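Local atomic coordinates of alpha-1,3-glucanase (Streptomyces thermodiastaticus, PDB entry 7C7D), a protein that probably hydrolyses the alpha-1,3-glucosidic linkages of alpha-1,3-glucan chains, as a thermostable bacterial glycosidase of family GH87. Residues Ser304-Pro315 with Val327-Asp338. Numbering follows the deposited sequence.
Sequences SPDNFVNGSLGP and VKVGLWLTGTND
V309, N310 and G311 pair in parallel with L331, W332 and L333, two successive rungs on one sheet of the right-handed parallel beta-helix characteristic of the pectate lyase-like fold. The backbone bonds alternate: V309 N to G330 O, W332 N to V309 O, G311 N to W332 O (2.8 Å, nearly straight at 174°) and T334 N to G311 O. V309 pairs with L331 on the inner face, CB and CG 4.1 Å apart, and N310 with W332 on the outer. Inside, V309 CG1 meets L333 CD2 at 3.9 Å, while L331 CG and CD1 approach CD2 and CE2 of the F308 ring, CD1 lying at its edge. On the other face N310 and W332 run alongside each other, amide and indole planes 15° apart; CG anti to the backbone N in both sends the two side chains the same way, and N310 OD1, held by N307 ND2 nearly in the amide plane of N307, lies 3.1 Å from W332 CE3.

Before the strands, N307 OD1 accepts V329 N at 2.9 Å from above its carbonyl plane. The K328 chain, bent at chi3 (70°), brings NZ to S304 O (2.8 Å); a water joins NZ to N307 ND2, and V301 O is a further acceptor for the ammonium. Beyond the strands, N337 OD1 takes L313 N at 2.8 Å and S312 OG donates to T336 O (2.7 Å), so side-chain-to-backbone bonds join the two loops where strand pairing has ended.

Strand 277-279 flanks 309-311, with D278 binding N310 ND2; strand 355-357 follows 331-333, L355 and L357 touching L333, and V319 of strand 318-320 packs against F308 and L313.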
ATOM      1  N   SER A 304       7.490 -15.534  11.045  1.00 19.06           N
ATOM      2  CA  SER A 304       8.783 -15.499  10.379  1.00 17.91           C
ATOM      3  C   SER A 304       9.093 -14.095   9.883  1.00 15.80           C
ATOM      4  O   SER A 304       8.254 -13.483   9.209  1.00 16.31           O
ATOM      5  CB  SER A 304       8.799 -16.474   9.198  1.00 18.63           C
ATOM      6  OG  SER A 304      10.129 -16.704   8.774  1.00 19.88           O
ATOM      7  N   PRO A 305      10.279 -13.549  10.181  1.00 14.49           N
ATOM      8  CA  PRO A 305      10.620 -12.170   9.784  1.00 14.10           C
ATOM      9  C   PRO A 305      11.088 -12.089   8.334  1.00 12.65           C
ATOM     10  O   PRO A 305      12.203 -11.670   8.043  1.00 13.65           O
ATOM     11  CB  PRO A 305      11.740 -11.823  10.772  1.00 15.60           C
ATOM     12  CG  PRO A 305      12.449 -13.136  10.971  1.00 16.15           C
ATOM     13  CD  PRO A 305      11.341 -14.166  11.001  1.00 15.51           C
ATOM     14  N   ASP A 306      10.210 -12.478   7.408  1.00 12.65           N
ATOM     15  CA  ASP A 306      10.571 -12.613   5.994  1.00 12.49           C
ATOM     16  C   ASP A 306      10.469 -11.271   5.273  1.00 12.31           C
ATOM     17  O   ASP A 306       9.774 -11.127   4.269  1.00 12.79           O
ATOM     18  CB  ASP A 306       9.670 -13.631   5.306  1.00 14.61           C
ATOM     19  CG  ASP A 306       9.643 -14.963   6.001  1.00 16.02           C
ATOM     20  OD1 ASP A 306      10.686 -15.375   6.557  1.00 17.94           O
ATOM     21  OD2 ASP A 306       8.570 -15.606   5.973  1.00 18.29           O
ATOM     22  N   ASN A 307      11.215 -10.301   5.786  1.00 11.64           N
ATOM     23  CA  ASN A 307      10.969  -8.895   5.509  1.00 11.50           C
ATOM     24  C   ASN A 307      12.209  -8.229   4.924  1.00 11.71           C
ATOM     25  O   ASN A 307      13.320  -8.752   5.008  1.00 13.11           O
ATOM     26  CB  ASN A 307      10.565  -8.197   6.809  1.00 11.64           C
ATOM     27  CG  ASN A 307       9.333  -8.827   7.434  1.00 11.36           C
ATOM     28  OD1 ASN A 307       8.505  -9.391   6.728  1.00 12.08           O
ATOM     29  ND2 ASN A 307       9.197  -8.725   8.752  1.00 12.79           N
ATOM     30  N   PHE A 308      12.010  -7.055   4.316  1.00 11.39           N
ATOM     31  CA  PHE A 308      13.149  -6.243   3.885  1.00 11.39           C
ATOM     32  C   PHE A 308      13.843  -5.607   5.090  1.00 11.22           C
ATOM     33  O   PHE A 308      15.045  -5.802   5.297  1.00 12.40           O
ATOM     34  CB  PHE A 308      12.689  -5.237   2.816  1.00 11.86           C
ATOM     35  CG  PHE A 308      13.494  -3.956   2.740  1.00 12.80           C
ATOM     36  CD1 PHE A 308      14.860  -3.960   2.463  1.00 13.31           C
ATOM     37  CD2 PHE A 308      12.865  -2.731   2.911  1.00 12.39           C
ATOM     38  CE1 PHE A 308      15.581  -2.767   2.376  1.00 13.83           C
ATOM     39  CE2 PHE A 308      13.573  -1.540   2.818  1.00 12.98           C
ATOM     40  CZ  PHE A 308      14.926  -1.547   2.551  1.00 13.03           C
ATOM     41  N   VAL A 309      13.098  -4.887   5.929  1.00 11.63           N
ATOM     42  CA  VAL A 309      13.619  -4.375   7.193  1.00 11.65           C
ATOM     43  C   VAL A 309      12.745  -4.902   8.319  1.00 11.57           C
ATOM     44  O   VAL A 309      11.514  -4.811   8.255  1.00 12.05           O
ATOM     45  CB  VAL A 309      13.663  -2.835   7.228  1.00 12.18           C
ATOM     46  CG1 VAL A 309      14.017  -2.347   8.627  1.00 14.37           C
ATOM     47  CG2 VAL A 309      14.665  -2.328   6.208  1.00 13.43           C
ATOM     48  N   ASN A 310      13.386  -5.464   9.341  1.00 11.62           N
ATOM     49  CA  ASN A 310      12.702  -5.984  10.516  1.00 11.99           C
ATOM     50  C   ASN A 310      13.385  -5.397  11.738  1.00 12.13           C
ATOM     51  O   ASN A 310      14.530  -5.744  12.033  1.00 14.03           O
ATOM     52  CB  ASN A 310      12.789  -7.506  10.538  1.00 12.72           C
ATOM     53  CG  ASN A 310      11.810  -8.126  11.496  1.00 12.93           C
ATOM     54  OD1 ASN A 310      10.617  -8.189  11.211  1.00 14.44           O
ATOM     55  ND2 ASN A 310      12.306  -8.611  12.630  1.00 13.96           N
ATOM     56  N   GLY A 311      12.686  -4.516  12.448  1.00 11.93           N
ATOM     57  CA  GLY A 311      13.210  -3.960  13.677  1.00 12.48           C
ATOM     58  C   GLY A 311      13.547  -2.485  13.595  1.00 12.24           C
ATOM     59  O   GLY A 311      12.715  -1.652  13.210  1.00 13.72           O
ATOM     60  N   SER A 312      14.781  -2.148  13.939  1.00 12.63           N
ATOM     61  CA  SER A 312      15.174  -0.769  14.188  1.00 13.29           C
ATOM     62  C   SER A 312      16.299  -0.343  13.257  1.00 13.05           C
ATOM     63  O   SER A 312      17.327  -1.028  13.160  1.00 13.84           O
ATOM     64  CB  SER A 312      15.629  -0.621  15.640  1.00 14.91           C
ATOM     65  OG  SER A 312      16.331   0.589  15.835  1.00 16.71           O
ATOM     66  N   LEU A 313      16.116   0.812  12.613  1.00 13.24           N
ATOM     67  CA  LEU A 313      17.178   1.462  11.865  1.00 13.82           C
ATOM     68  C   LEU A 313      17.855   2.563  12.668  1.00 14.17           C
ATOM     69  O   LEU A 313      18.751   3.237  12.149  1.00 15.16           O
ATOM     70  CB  LEU A 313      16.644   2.029  10.549  1.00 14.67           C
ATOM     71  CG  LEU A 313      16.135   0.987   9.555  1.00 14.29           C
ATOM     72  CD1 LEU A 313      15.538   1.677   8.335  1.00 16.05           C
ATOM     73  CD2 LEU A 313      17.254   0.034   9.151  1.00 15.79           C
ATOM     74  N   GLY A 314      17.462   2.741  13.928  1.00 14.09           N
ATOM     75  CA  GLY A 314      18.050   3.740  14.785  1.00 14.86           C
ATOM     76  C   GLY A 314      17.610   5.145  14.436  1.00 15.04           C
ATOM     77  O   GLY A 314      16.820   5.367  13.516  1.00 15.50           O
ATOM     78  N   PRO A 315      18.122   6.120  15.179  1.00 15.35           N
ATOM     79  CA  PRO A 315      17.765   7.523  14.927  1.00 15.42           C
ATOM     80  C   PRO A 315      18.487   8.102  13.718  1.00 15.43           C
ATOM     81  O   PRO A 315      19.610   7.719  13.385  1.00 16.46           O
ATOM     82  CB  PRO A 315      18.229   8.232  16.206  1.00 17.29           C
ATOM     83  CG  PRO A 315      19.376   7.379  16.695  1.00 18.07           C
ATOM     84  CD  PRO A 315      18.980   5.958  16.367  1.00 16.35           C
ATOM     85  N   VAL A 327       8.401  -9.840  -0.550  1.00 11.51           N
ATOM     86  CA  VAL A 327       8.688 -10.119   0.852  1.00 11.33           C
ATOM     87  C   VAL A 327       7.359 -10.246   1.587  1.00 11.13           C
ATOM     88  O   VAL A 327       6.288 -10.113   0.978  1.00 12.63           O
ATOM     89  CB  VAL A 327       9.613  -9.055   1.476  1.00 12.02           C
ATOM     90  CG1 VAL A 327      10.982  -9.109   0.824  1.00 12.30           C
ATOM     91  CG2 VAL A 327       9.028  -7.642   1.324  1.00 13.17           C
ATOM     92  N   LYS A 328       7.407 -10.518   2.891  1.00 11.31           N
ATOM     93  CA  LYS A 328       6.175 -10.564   3.676  1.00 10.92           C
ATOM     94  C   LYS A 328       5.743  -9.148   4.041  1.00 11.09           C
ATOM     95  O   LYS A 328       4.703  -8.666   3.582  1.00 11.63           O
ATOM     96  CB  LYS A 328       6.357 -11.443   4.919  1.00 12.33           C
ATOM     97  CG  LYS A 328       5.066 -11.609   5.712  1.00 13.48           C
ATOM     98  CD  LYS A 328       5.261 -12.342   7.018  1.00 15.50           C
ATOM     99  CE  LYS A 328       6.029 -11.510   8.018  1.00 16.15           C
ATOM    100  NZ  LYS A 328       5.896 -12.069   9.399  1.00 16.93           N
ATOM    101  N   VAL A 329       6.540  -8.470   4.865  1.00 11.06           N
ATOM    102  CA  VAL A 329       6.370  -7.052   5.159  1.00 11.31           C
ATOM    103  C   VAL A 329       7.553  -6.306   4.561  1.00 11.52           C
ATOM    104  O   VAL A 329       8.698  -6.756   4.670  1.00 12.07           O
ATOM    105  CB  VAL A 329       6.263  -6.792   6.675  1.00 11.62           C
ATOM    106  CG1 VAL A 329       6.148  -5.294   6.967  1.00 12.20           C
ATOM    107  CG2 VAL A 329       5.077  -7.532   7.242  1.00 13.52           C
ATOM    108  N   GLY A 330       7.286  -5.170   3.920  1.00 11.48           N
ATOM    109  CA  GLY A 330       8.394  -4.354   3.458  1.00 11.48           C
ATOM    110  C   GLY A 330       9.249  -3.853   4.606  1.00 10.66           C
ATOM    111  O   GLY A 330      10.436  -4.181   4.702  1.00 12.04           O
ATOM    112  N   LEU A 331       8.661  -3.061   5.498  1.00 10.94           N
ATOM    113  CA  LEU A 331       9.362  -2.546   6.671  1.00 11.14           C
ATOM    114  C   LEU A 331       8.484  -2.776   7.888  1.00 10.92           C
ATOM    115  O   LEU A 331       7.429  -2.146   8.029  1.00 11.53           O
ATOM    116  CB  LEU A 331       9.712  -1.063   6.528  1.00 12.11           C
ATOM    117  CG  LEU A 331      10.665  -0.673   5.391  1.00 12.87           C
ATOM    118  CD1 LEU A 331       9.921  -0.403   4.083  1.00 13.17           C
ATOM    119  CD2 LEU A 331      11.501   0.542   5.780  1.00 14.85           C
ATOM    120  N   TRP A 332       8.913  -3.695   8.744  1.00 10.74           N
ATOM    121  CA  TRP A 332       8.261  -3.950  10.017  1.00 11.24           C
ATOM    122  C   TRP A 332       9.145  -3.275  11.053  1.00 11.57           C
ATOM    123  O   TRP A 332      10.219  -3.778  11.385  1.00 13.01           O
ATOM    124  CB  TRP A 332       8.161  -5.453  10.240  1.00 13.89           C
ATOM    125  CG  TRP A 332       7.396  -5.769  11.453  1.00 19.18           C
ATOM    126  CD1 TRP A 332       6.043  -5.732  11.590  1.00 22.66           C
ATOM    127  CD2 TRP A 332       7.929  -6.126  12.729  1.00 21.86           C
ATOM    128  NE1 TRP A 332       5.696  -6.066  12.872  1.00 26.81           N
ATOM    129  CE2 TRP A 332       6.837  -6.315  13.592  1.00 26.81           C
ATOM    130  CE3 TRP A 332       9.224  -6.314  13.222  1.00 23.85           C
ATOM    131  CZ2 TRP A 332       6.996  -6.689  14.924  1.00 29.78           C
ATOM    132  CZ3 TRP A 332       9.383  -6.691  14.539  1.00 27.56           C
ATOM    133  CH2 TRP A 332       8.274  -6.875  15.377  1.00 30.29           C
ATOM    134  N   LEU A 333       8.719  -2.106  11.524  1.00 12.40           N
ATOM    135  CA  LEU A 333       9.578  -1.217  12.295  1.00 12.44           C
ATOM    136  C   LEU A 333       9.156  -1.205  13.757  1.00 13.19           C
ATOM    137  O   LEU A 333       7.974  -1.026  14.074  1.00 13.81           O
ATOM    138  CB  LEU A 333       9.551   0.198  11.712  1.00 13.13           C
ATOM    139  CG  LEU A 333      10.172   0.286  10.311  1.00 13.35           C
ATOM    140  CD1 LEU A 333       9.714   1.537   9.557  1.00 14.14           C
ATOM    141  CD2 LEU A 333      11.697   0.233  10.387  1.00 15.97           C
ATOM    142  N   THR A 334      10.132  -1.395  14.641  1.00 13.75           N
ATOM    143  CA  THR A 334       9.907  -1.381  16.075  1.00 14.59           C
ATOM    144  C   THR A 334      11.079  -0.676  16.733  1.00 14.87           C
ATOM    145  O   THR A 334      12.137  -0.503  16.130  1.00 15.73           O
ATOM    146  CB  THR A 334       9.870  -2.806  16.642  1.00 18.94           C
ATOM    147  OG1 THR A 334      11.110  -3.473  16.352  1.00 21.02           O
ATOM    148  CG2 THR A 334       8.720  -3.593  16.044  1.00 20.10           C
ATOM    149  N   GLY A 335      10.887  -0.285  17.990  1.00 15.95           N
ATOM    150  CA  GLY A 335      11.994   0.282  18.736  1.00 15.87           C
ATOM    151  C   GLY A 335      12.340   1.680  18.253  1.00 15.01           C
ATOM    152  O   GLY A 335      11.484   2.444  17.798  1.00 14.85           O
ATOM    153  N   THR A 336      13.621   2.016  18.347  1.00 15.40           N
ATOM    154  CA  THR A 336      14.055   3.375  18.045  1.00 15.84           C
ATOM    155  C   THR A 336      14.210   3.565  16.543  1.00 14.78           C
ATOM    156  O   THR A 336      15.063   2.929  15.913  1.00 15.41           O
ATOM    157  CB  THR A 336      15.372   3.675  18.751  1.00 17.85           C
ATOM    158  OG1 THR A 336      15.195   3.497  20.158  1.00 21.15           O
ATOM    159  CG2 THR A 336      15.821   5.110  18.473  1.00 18.14           C
ATOM    160  N   ASN A 337      13.392   4.448  15.976  1.00 13.51           N
ATOM    161  CA  ASN A 337      13.503   4.860  14.584  1.00 13.37           C
ATOM    162  C   ASN A 337      13.313   6.365  14.482  1.00 13.24           C
ATOM    163  O   ASN A 337      12.718   6.866  13.525  1.00 13.26           O
ATOM    164  CB  ASN A 337      12.488   4.129  13.705  1.00 13.87           C
ATOM    165  CG  ASN A 337      12.886   2.696  13.441  1.00 13.66           C
ATOM    166  OD1 ASN A 337      13.875   2.433  12.753  1.00 14.45           O
ATOM    167  ND2 ASN A 337      12.118   1.757  13.985  1.00 14.42           N
ATOM    168  N   ASP A 338      13.819   7.107  15.470  1.00 13.74           N
ATOM    169  CA  ASP A 338      13.497   8.527  15.587  1.00 13.69           C
ATOM    170  C   ASP A 338      13.828   9.255  14.297  1.00 12.88           C
ATOM    171  O   ASP A 338      14.939   9.142  13.774  1.00 13.39           O
ATOM    172  CB  ASP A 338      14.326   9.172  16.701  1.00 15.96           C
ATOM    173  CG  ASP A 338      14.056   8.597  18.079  1.00 18.21           C
ATOM    174  OD1 ASP A 338      13.297   7.626  18.225  1.00 17.34           O
ATOM    175  OD2 ASP A 338      14.651   9.135  19.039  1.00 22.14           O
TER
HETATM  176  O   HOH W   1       7.021  -9.671  10.611  1.00 28.81           O
HETATM  177  O   HOH W   2      15.627   7.135  11.838  1.00 14.76           O